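Local coordinates for protein predicted ATPase of the ABC class (Vibrio vulnificus, PDB 5D6A) that probably hydrolyses ATP as an ATPase of the ABC class, and binds the non-hydrolysable ATP analogue AMP-PNP, at residues Ala277-Ile282 against Ala499-Glu504; Gly298-Ile303 against Thr357-Glu362; Lys302-Glu307 against Ala344-Glu349. All coordinates share one frame; numbering follows the deposited sequence.

How the interactions relate
Interactions 2 and 3 lie within the P-loop domain, and interaction 1 joins it to the C-terminal region; K302 stands at their junction. Interaction 1 sets the end of helix 271-280 against a loop; interaction 2, its centre 9 Å away, pairs strand 301-302 with strand 357-361; interaction 3, 10 Å from interaction 2 centre to centre, packs the continuation of strand 301-302 on helix 339-352. K302 NZ reaches E501 OE2 at 2.9 Å, tying interactions 2 and 3 to interaction 1. M301 and L358 bring interaction 2 up to W346 and L347 of interaction 3. Interaction 2 lies nearest the nucleotide: the D361 side chain is about 4 Å from bound AMP-PNP, that of E279 about 10 Å.

Interaction 1: Ala277-Ile282 against Ala499-Glu504; sequences AIERSI and ALEQLE
R280 meets E501-E504, and Q502 the helix end, through similar first torsions: each CG stands opposite its own carbonyl carbon (chi1 -69° in R280, -78° in Q502). Beyond CG both chains run out extended and cross the gap in opposite senses. The guanidinium of R280 lands among backbone oxygens. Its NH2 donates to L503 O at 3.1 Å in an almost straight bond; the oxygen lies in the guanidinium plane, although the nitrogen stands above the plane of the L503 carbonyl. On the other branch, NH1 makes a salt bridge to E504 OE1 (2.7 Å), helped by a weak, bent bond to Q502 O. The guanidinium and carboxylate planes stand 87° apart, so this ion pair is not the flat, two-point kind. Arginine suits the place because one planar head can serve both a charge and a carbonyl.

R280 closes helix 271-280, the helix that follows a sequence consistent with the Walker A P-loop; its backbone partners Q502 and L503 belong to a type I turn, L500 to L503, in the C-terminal region, and E504 follows it. Glutamine fits beside it because an amide can both donate and accept: NE2 of Q502 gives a hydrogen bond to E279 O in the last helical turn, 3.1 Å away, and also bonds A300 O, while OE1 takes the amide of K302. The side chains of I282 and Q502 cross at about a right angle, I282 CD1 lying 3.9 Å from Q502 NE2. Towards the other end, the carboxylates of E279 and E501 come close, OE1 to OE2 at 3.5 Å; K302, in salt bridge with E501 OE2, probably offsets their mutual repulsion.

Interaction 2: Gly298-Ile303 against Thr357-Glu362; sequences GSAMKI and TLLIDE
L359 O is approached by two groups of the facing strand. The amide of I303 donates to it, N to O 3.0 Å, and CA of K302 adds a CH...O contact at 3.2 Å. Two more backbone hydrogen bonds complete the ladder, M301 N to T357 O and L359 N to M301 O, the latter 3.0 Å long. L359 thus gives its NH and its CO to residues on either side of K302, as parallel pairing requires. Past the ladder, a water takes over the spacing: it accepts from D361 N at 2.9 Å and lies within hydrogen-bonding distance of I303 O, to which it probably donates.

CB of K302 rests 3.8 Å from CB of L359 on one face of the sheet, while M301 and L358 turn to the opposite face. At the start of the pair the methyl of A300 packs on CB of T357. K302 holds CG opposite its backbone N (chi1 -178°), and its chain then runs beside D361, pointing the same way; its ammonium is held by E501. At the end of the ladder I303 and I360, whose beta-branching suits extended strands, meet through their CG1 atoms at 3.7 Å.

Strand 301-302 is an outermost strand of its sheet within this chain, and strand 357-361, with four hydrophobic or beta-branched residues ahead of D361 and E362, fits a Walker B motif. D361 lines the AMP-PNP pocket. Since the ladder and the water use only backbone atoms here, the carboxylate of D361 remains for S272 OG and the D363 amide beside the nucleotide.

Interaction 3: Lys302-Glu307 against Ala344-Glu349; sequences KIRAEE and AAWLQE
W346 lays its indole across the backbone of K302-R304, with I303 beneath one face; K302 O stands 3.1 Å from the ring plane on that same face, toward the rim, and I303 CA lies there too. CG of W346 is turned opposite its backbone N (chi1 -161°), which carries the ring off the helix towards this chain. Methyl CG2 of I303 sits 3.5 Å from the centroid of the five-membered ring of W346, only 12° off its normal, a CH-pi contact. The two side chains slide past each other in opposite directions, and I303 presents CG2, with CB behind it, to the ring face. Its other branch meets L347, CD1 to CD1 at 4.0 Å.

R304 lies alongside the indole and points the same way. Its CG touches CZ3 of W346 at 3.5 Å, but the guanidinium, though nearly parallel to the ring, is carried past it and does not stack. The cation-pi partner is R565, which also forms a salt bridge with E306 OE2. The side chains of E306 and W346 cross at about a right angle, the carboxylate plane 58° from the ring.

Tryptophan suits the site because its broad, flat surface covers three successive residues. Helix 339-352 leads into strand 357-361; this is the helix-on-sheet layering of a P-loop ATPase, with W346 over M301 and I303 of the edge segment and L347 over L358 of the neighbouring strand.

Interaction 1: Ala277-Ile282 against Ala499-Glu504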
loop_
_atom_site.group_PDB
_atom_site.type_symbol
_atom_site.label_atom_id
_atom_site.label_comp_id
_atom_site.label_asym_id
_atom_site.label_seq_id
_atom_site.Cartn_x
_atom_site.Cartn_y
_atom_site.Cartn_z
ATOM N N ALA A 277 0.402 -16.983 -9.862
ATOM C CA ALA A 277 0.392 -18.331 -9.310
ATOM C C ALA A 277 1.821 -18.836 -9.150
ATOM O O ALA A 277 2.144 -19.510 -8.172
ATOM C CB ALA A 277 -0.404 -19.264 -10.207
ATOM N N ILE A 278 2.675 -18.497 -10.111
ATOM C CA ILE A 278 4.073 -18.902 -10.070
ATOM C C ILE A 278 4.804 -18.203 -8.924
ATOM O O ILE A 278 5.482 -18.862 -8.137
ATOM C CB ILE A 278 4.786 -18.626 -11.414
ATOM C CG1 ILE A 278 4.192 -19.511 -12.514
ATOM C CG2 ILE A 278 6.280 -18.909 -11.311
ATOM C CD1 ILE A 278 4.726 -19.221 -13.900
ATOM N N GLU A 279 4.645 -16.883 -8.814
ATOM C CA GLU A 279 5.330 -16.116 -7.763
ATOM C C GLU A 279 4.921 -16.594 -6.376
ATOM O O GLU A 279 5.734 -16.569 -5.450
ATOM C CB GLU A 279 5.053 -14.607 -7.876
ATOM C CG GLU A 279 3.727 -14.164 -7.270
ATOM C CD GLU A 279 3.450 -12.686 -7.433
ATOM O OE1 GLU A 279 3.843 -12.113 -8.464
ATOM O OE2 GLU A 279 2.801 -12.104 -6.541
ATOM N N ARG A 280 3.664 -17.016 -6.233
ATOM C CA ARG A 280 3.169 -17.493 -4.939
ATOM C C ARG A 280 3.450 -18.966 -4.684
ATOM O O ARG A 280 3.375 -19.423 -3.547
ATOM C CB ARG A 280 1.682 -17.185 -4.764
ATOM C CG ARG A 280 1.431 -15.701 -4.610
ATOM C CD ARG A 280 0.177 -15.402 -3.819
ATOM N NE ARG A 280 0.306 -14.091 -3.186
ATOM C CZ ARG A 280 1.034 -13.855 -2.090
ATOM N NH1 ARG A 280 1.724 -14.833 -1.501
ATOM N NH2 ARG A 280 1.095 -12.627 -1.585
ATOM N N SER A 281 3.793 -19.702 -5.734
ATOM C CA SER A 281 4.121 -21.115 -5.585
ATOM C C SER A 281 5.461 -21.333 -4.876
ATOM O O SER A 281 5.921 -22.467 -4.761
ATOM C CB SER A 281 4.089 -21.820 -6.937
ATOM O OG SER A 281 2.765 -21.815 -7.450
ATOM N N ILE A 282 6.095 -20.247 -4.430
ATOM C CA ILE A 282 7.323 -20.371 -3.636
ATOM C C ILE A 282 6.932 -20.954 -2.281
ATOM O O ILE A 282 7.776 -21.463 -1.546
ATOM C CB ILE A 282 8.054 -19.027 -3.418
ATOM C CG1 ILE A 282 7.130 -18.009 -2.729
ATOM C CG2 ILE A 282 8.584 -18.485 -4.740
ATOM C CD1 ILE A 282 7.787 -16.676 -2.450
ATOM N N ALA A 499 6.160 -3.224 -1.610
ATOM C CA ALA A 499 6.634 -3.769 -2.885
ATOM C C ALA A 499 6.833 -5.280 -2.856
ATOM O O ALA A 499 6.702 -5.939 -3.884
ATOM C CB ALA A 499 7.919 -3.080 -3.308
ATOM N N LEU A 500 7.158 -5.821 -1.686
ATOM C CA LEU A 500 7.364 -7.255 -1.537
ATOM C C LEU A 500 5.995 -7.917 -1.490
ATOM O O LEU A 500 5.505 -8.291 -0.424
ATOM C CB LEU A 500 8.150 -7.551 -0.254
ATOM C CG LEU A 500 9.480 -6.809 -0.081
ATOM C CD1 LEU A 500 10.133 -7.205 1.234
ATOM C CD2 LEU A 500 10.420 -7.074 -1.244
ATOM N N GLU A 501 5.380 -8.053 -2.661
ATOM C CA GLU A 501 4.039 -8.625 -2.761
ATOM C C GLU A 501 4.002 -10.140 -2.597
ATOM O O GLU A 501 2.937 -10.714 -2.402
ATOM C CB GLU A 501 3.359 -8.205 -4.068
ATOM C CG GLU A 501 4.017 -8.702 -5.349
ATOM C CD GLU A 501 3.288 -8.214 -6.591
ATOM O OE1 GLU A 501 2.368 -7.375 -6.456
ATOM O OE2 GLU A 501 3.634 -8.664 -7.702
ATOM N N GLN A 502 5.159 -10.784 -2.688
ATOM C CA GLN A 502 5.233 -12.230 -2.502
ATOM C C GLN A 502 5.008 -12.642 -1.048
ATOM O O GLN A 502 4.606 -13.773 -0.793
ATOM C CB GLN A 502 6.570 -12.778 -2.997
ATOM C CG GLN A 502 6.664 -12.913 -4.506
ATOM C CD GLN A 502 8.030 -13.390 -4.950
ATOM O OE1 GLN A 502 9.033 -12.745 -4.671
ATOM N NE2 GLN A 502 8.074 -14.507 -5.662
ATOM N N LEU A 503 5.272 -11.737 -0.101
ATOM C CA LEU A 503 5.061 -12.047 1.318
ATOM C C LEU A 503 3.628 -12.489 1.543
ATOM O O LEU A 503 2.702 -11.933 0.956
ATOM C CB LEU A 503 5.391 -10.856 2.218
ATOM C CG LEU A 503 6.871 -10.527 2.415
ATOM C CD1 LEU A 503 7.036 -9.273 3.262
ATOM C CD2 LEU A 503 7.599 -11.699 3.056
ATOM N N GLU A 504 3.459 -13.487 2.405
ATOM C CA GLU A 504 2.149 -14.069 2.678
ATOM C C GLU A 504 1.535 -13.626 4.007
ATOM O O GLU A 504 0.376 -13.227 4.049
ATOM C CB GLU A 504 2.275 -15.592 2.670
ATOM C CG GLU A 504 0.974 -16.340 2.895
ATOM C CD GLU A 504 -0.035 -16.144 1.780
ATOM O OE1 GLU A 504 0.375 -15.893 0.627
ATOM O OE2 GLU A 504 -1.242 -16.266 2.060
#

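Interaction 2: Gly298-Ile303 against Thr357-Glu362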
loop_
_atom_site.group_PDB
_atom_site.type_symbol
_atom_site.label_atom_id
_atom_site.label_comp_id
_atom_site.label_asym_id
_atom_site.label_seq_id
_atom_site.Cartn_x
_atom_site.Cartn_y
_atom_site.Cartn_z
ATOM N N GLY A 298 12.298 -21.818 -4.935
ATOM C CA GLY A 298 12.090 -21.163 -3.643
ATOM C C GLY A 298 12.672 -19.768 -3.508
ATOM O O GLY A 298 12.169 -18.960 -2.725
ATOM N N SER A 299 13.725 -19.479 -4.270
ATOM C CA SER A 299 14.392 -18.174 -4.213
ATOM C C SER A 299 13.872 -17.156 -5.235
ATOM O O SER A 299 14.359 -16.025 -5.281
ATOM C CB SER A 299 15.895 -18.364 -4.418
ATOM O OG SER A 299 16.159 -18.963 -5.675
ATOM N N ALA A 300 12.889 -17.545 -6.044
ATOM C CA ALA A 300 12.341 -16.650 -7.072
ATOM C C ALA A 300 11.852 -15.326 -6.482
ATOM O O ALA A 300 11.034 -15.314 -5.560
ATOM C CB ALA A 300 11.217 -17.338 -7.827
HETATM N N MSE A 301 12.359 -14.218 -7.025
HETATM C CA MSE A 301 12.007 -12.878 -6.553
HETATM C C MSE A 301 11.374 -12.062 -7.637
HETATM O O MSE A 301 11.948 -11.898 -8.712
HETATM C CB MSE A 301 13.284 -12.167 -6.097
HETATM C CG MSE A 301 13.085 -10.686 -5.751
HETATM SE SE MSE A 301 11.865 -10.447 -4.217
HETATM C CE MSE A 301 13.015 -11.261 -2.845
ATOM N N LYS A 302 10.188 -11.531 -7.365
ATOM C CA LYS A 302 9.515 -10.680 -8.330
ATOM C C LYS A 302 9.966 -9.259 -8.084
ATOM O O LYS A 302 9.856 -8.746 -6.974
ATOM C CB LYS A 302 7.993 -10.785 -8.229
ATOM C CG LYS A 302 7.259 -9.945 -9.270
ATOM C CD LYS A 302 5.813 -10.386 -9.412
ATOM C CE LYS A 302 5.061 -9.641 -10.508
ATOM N NZ LYS A 302 4.877 -8.190 -10.225
ATOM N N ILE A 303 10.492 -8.634 -9.127
ATOM C CA ILE A 303 10.966 -7.272 -9.020
ATOM C C ILE A 303 10.053 -6.357 -9.822
ATOM O O ILE A 303 9.526 -6.740 -10.864
ATOM C CB ILE A 303 12.437 -7.137 -9.477
ATOM C CG1 ILE A 303 12.598 -7.483 -10.960
ATOM C CG2 ILE A 303 13.334 -8.037 -8.636
ATOM C CD1 ILE A 303 14.022 -7.356 -11.459
ATOM N N THR A 357 15.891 -17.219 -9.797
ATOM C CA THR A 357 14.844 -16.857 -10.733
ATOM C C THR A 357 14.307 -15.466 -10.440
ATOM O O THR A 357 14.142 -15.081 -9.285
ATOM C CB THR A 357 13.698 -17.883 -10.684
ATOM O OG1 THR A 357 14.225 -19.197 -10.931
ATOM C CG2 THR A 357 12.626 -17.553 -11.715
ATOM N N LEU A 358 14.047 -14.716 -11.506
ATOM C CA LEU A 358 13.532 -13.361 -11.402
ATOM C C LEU A 358 12.210 -13.281 -12.138
ATOM O O LEU A 358 12.109 -13.716 -13.280
ATOM C CB LEU A 358 14.525 -12.376 -12.012
ATOM C CG LEU A 358 15.907 -12.348 -11.363
ATOM C CD1 LEU A 358 16.863 -11.517 -12.200
ATOM C CD2 LEU A 358 15.833 -11.830 -9.935
ATOM N N LEU A 359 11.199 -12.728 -11.480
ATOM C CA LEU A 359 9.876 -12.598 -12.073
ATOM C C LEU A 359 9.620 -11.131 -12.371
ATOM O O LEU A 359 9.831 -10.280 -11.515
ATOM C CB LEU A 359 8.816 -13.150 -11.116
ATOM C CG LEU A 359 9.104 -14.563 -10.591
ATOM C CD1 LEU A 359 8.028 -14.999 -9.611
ATOM C CD2 LEU A 359 9.231 -15.566 -11.731
ATOM N N ILE A 360 9.179 -10.834 -13.590
ATOM C CA ILE A 360 8.920 -9.455 -14.004
ATOM C C ILE A 360 7.612 -9.339 -14.766
ATOM O O ILE A 360 7.276 -10.208 -15.567
ATOM C CB ILE A 360 10.062 -8.917 -14.893
ATOM C CG1 ILE A 360 11.377 -8.918 -14.109
ATOM C CG2 ILE A 360 9.739 -7.515 -15.396
ATOM C CD1 ILE A 360 12.574 -8.456 -14.905
ATOM N N ASP A 361 6.880 -8.259 -14.508
ATOM C CA ASP A 361 5.611 -7.997 -15.178
ATOM C C ASP A 361 5.699 -6.612 -15.803
ATOM O O ASP A 361 5.773 -5.607 -15.095
ATOM C CB ASP A 361 4.445 -8.086 -14.190
ATOM C CG ASP A 361 3.085 -7.963 -14.865
ATOM O OD1 ASP A 361 3.019 -7.505 -16.026
ATOM O OD2 ASP A 361 2.073 -8.321 -14.225
ATOM N N GLU A 362 5.684 -6.575 -17.131
ATOM C CA GLU A 362 5.802 -5.332 -17.889
ATOM C C GLU A 362 4.797 -4.258 -17.461
ATOM O O GLU A 362 5.074 -3.064 -17.584
ATOM C CB GLU A 362 5.668 -5.627 -19.388
ATOM C CG GLU A 362 6.001 -4.451 -20.292
ATOM C CD GLU A 362 6.010 -4.818 -21.768
ATOM O OE1 GLU A 362 5.272 -5.743 -22.171
ATOM O OE2 GLU A 362 6.751 -4.161 -22.535
HETATM O O HOH W 1 7.366 -6.284 -12.455
#

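Interaction 3: Lys302-Glu307 against Ala344-Glu349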
loop_
_atom_site.group_PDB
_atom_site.type_symbol
_atom_site.label_atom_id
_atom_site.label_comp_id
_atom_site.label_asym_id
_atom_site.label_seq_id
_atom_site.Cartn_x
_atom_site.Cartn_y
_atom_site.Cartn_z
ATOM N N LYS A 302 10.188 -11.531 -7.365
ATOM C CA LYS A 302 9.515 -10.680 -8.330
ATOM C C LYS A 302 9.966 -9.259 -8.084
ATOM O O LYS A 302 9.856 -8.746 -6.974
ATOM C CB LYS A 302 7.993 -10.785 -8.229
ATOM C CG LYS A 302 7.259 -9.945 -9.270
ATOM C CD LYS A 302 5.813 -10.386 -9.412
ATOM C CE LYS A 302 5.061 -9.641 -10.508
ATOM N NZ LYS A 302 4.877 -8.190 -10.225
ATOM N N ILE A 303 10.492 -8.634 -9.127
ATOM C CA ILE A 303 10.966 -7.272 -9.020
ATOM C C ILE A 303 10.053 -6.357 -9.822
ATOM O O ILE A 303 9.526 -6.740 -10.864
ATOM C CB ILE A 303 12.437 -7.137 -9.477
ATOM C CG1 ILE A 303 12.598 -7.483 -10.960
ATOM C CG2 ILE A 303 13.334 -8.037 -8.636
ATOM C CD1 ILE A 303 14.022 -7.356 -11.459
ATOM N N ARG A 304 9.861 -5.153 -9.300
ATOM C CA ARG A 304 9.019 -4.149 -9.924
ATOM C C ARG A 304 9.623 -2.792 -9.616
ATOM O O ARG A 304 10.674 -2.705 -8.977
ATOM C CB ARG A 304 7.591 -4.234 -9.379
ATOM C CG ARG A 304 7.480 -4.039 -7.872
ATOM C CD ARG A 304 6.041 -4.153 -7.399
ATOM N NE ARG A 304 5.185 -3.128 -7.993
ATOM C CZ ARG A 304 3.862 -3.074 -7.848
ATOM N NH1 ARG A 304 3.175 -2.102 -8.433
ATOM N NH2 ARG A 304 3.218 -3.990 -7.127
ATOM N N ALA A 305 8.960 -1.734 -10.065
ATOM C CA ALA A 305 9.448 -0.390 -9.814
ATOM C C ALA A 305 8.953 0.116 -8.464
ATOM O O ALA A 305 7.789 -0.064 -8.113
ATOM C CB ALA A 305 9.001 0.546 -10.925
ATOM N N GLU A 306 9.861 0.717 -7.702
ATOM C CA GLU A 306 9.540 1.331 -6.416
ATOM C C GLU A 306 9.830 2.812 -6.482
ATOM O O GLU A 306 10.797 3.244 -7.104
ATOM C CB GLU A 306 10.330 0.715 -5.259
ATOM C CG GLU A 306 9.620 -0.421 -4.554
ATOM C CD GLU A 306 10.408 -0.951 -3.368
ATOM O OE1 GLU A 306 9.999 -0.698 -2.212
ATOM O OE2 GLU A 306 11.456 -1.594 -3.589
ATOM N N GLU A 307 8.980 3.588 -5.832
ATOM C CA GLU A 307 9.131 5.017 -5.801
ATOM C C GLU A 307 9.467 5.388 -4.366
ATOM O O GLU A 307 8.816 4.919 -3.431
ATOM C CB GLU A 307 7.817 5.682 -6.228
ATOM C CG GLU A 307 7.904 7.171 -6.549
ATOM C CD GLU A 307 8.626 7.466 -7.857
ATOM O OE1 GLU A 307 9.084 6.516 -8.536
ATOM O OE2 GLU A 307 8.725 8.659 -8.215
ATOM N N ALA A 344 16.596 -1.407 -10.942
ATOM C CA ALA A 344 17.965 -1.853 -11.204
ATOM C C ALA A 344 18.616 -2.286 -9.891
ATOM O O ALA A 344 19.283 -3.325 -9.818
ATOM C CB ALA A 344 18.772 -0.738 -11.853
ATOM N N ALA A 345 18.409 -1.479 -8.854
ATOM C CA ALA A 345 18.935 -1.777 -7.536
ATOM C C ALA A 345 18.355 -3.094 -7.045
ATOM O O ALA A 345 19.096 -3.975 -6.621
ATOM C CB ALA A 345 18.605 -0.654 -6.569
ATOM N N TRP A 346 17.031 -3.230 -7.129
ATOM C CA TRP A 346 16.344 -4.449 -6.691
ATOM C C TRP A 346 16.962 -5.649 -7.399
ATOM O O TRP A 346 17.242 -6.681 -6.784
ATOM C CB TRP A 346 14.853 -4.401 -7.049
ATOM C CG TRP A 346 13.995 -5.364 -6.258
ATOM C CD1 TRP A 346 14.379 -6.559 -5.710
ATOM C CD2 TRP A 346 12.588 -5.256 -6.022
ATOM N NE1 TRP A 346 13.313 -7.161 -5.092
ATOM C CE2 TRP A 346 12.198 -6.389 -5.279
ATOM C CE3 TRP A 346 11.626 -4.298 -6.339
ATOM C CZ2 TRP A 346 10.888 -6.590 -4.853
ATOM C CZ3 TRP A 346 10.325 -4.501 -5.919
ATOM C CH2 TRP A 346 9.968 -5.637 -5.185
ATOM N N LEU A 347 17.163 -5.502 -8.706
ATOM C CA LEU A 347 17.732 -6.568 -9.517
ATOM C C LEU A 347 19.080 -7.007 -8.958
ATOM O O LEU A 347 19.273 -8.181 -8.636
ATOM C CB LEU A 347 17.861 -6.116 -10.977
ATOM C CG LEU A 347 18.476 -7.098 -11.978
ATOM C CD1 LEU A 347 17.801 -8.454 -11.923
ATOM C CD2 LEU A 347 18.393 -6.526 -13.383
ATOM N N GLN A 348 19.996 -6.055 -8.819
ATOM C CA GLN A 348 21.329 -6.344 -8.301
ATOM C C GLN A 348 21.266 -6.977 -6.911
ATOM O O GLN A 348 21.995 -7.926 -6.625
ATOM C CB GLN A 348 22.166 -5.068 -8.245
ATOM C CG GLN A 348 23.624 -5.315 -7.892
ATOM C CD GLN A 348 24.341 -6.162 -8.930
ATOM O OE1 GLN A 348 24.113 -6.022 -10.135
ATOM N NE2 GLN A 348 25.225 -7.035 -8.468
ATOM N N GLU A 349 20.393 -6.448 -6.056
ATOM C CA GLU A 349 20.227 -6.965 -4.698
ATOM C C GLU A 349 19.805 -8.427 -4.699
ATOM O O GLU A 349 20.214 -9.196 -3.831
ATOM C CB GLU A 349 19.206 -6.127 -3.925
ATOM C CG GLU A 349 19.690 -4.724 -3.586
ATOM C CD GLU A 349 18.588 -3.813 -3.057
ATOM O OE1 GLU A 349 17.392 -4.137 -3.225
ATOM O OE2 GLU A 349 18.921 -2.753 -2.486
#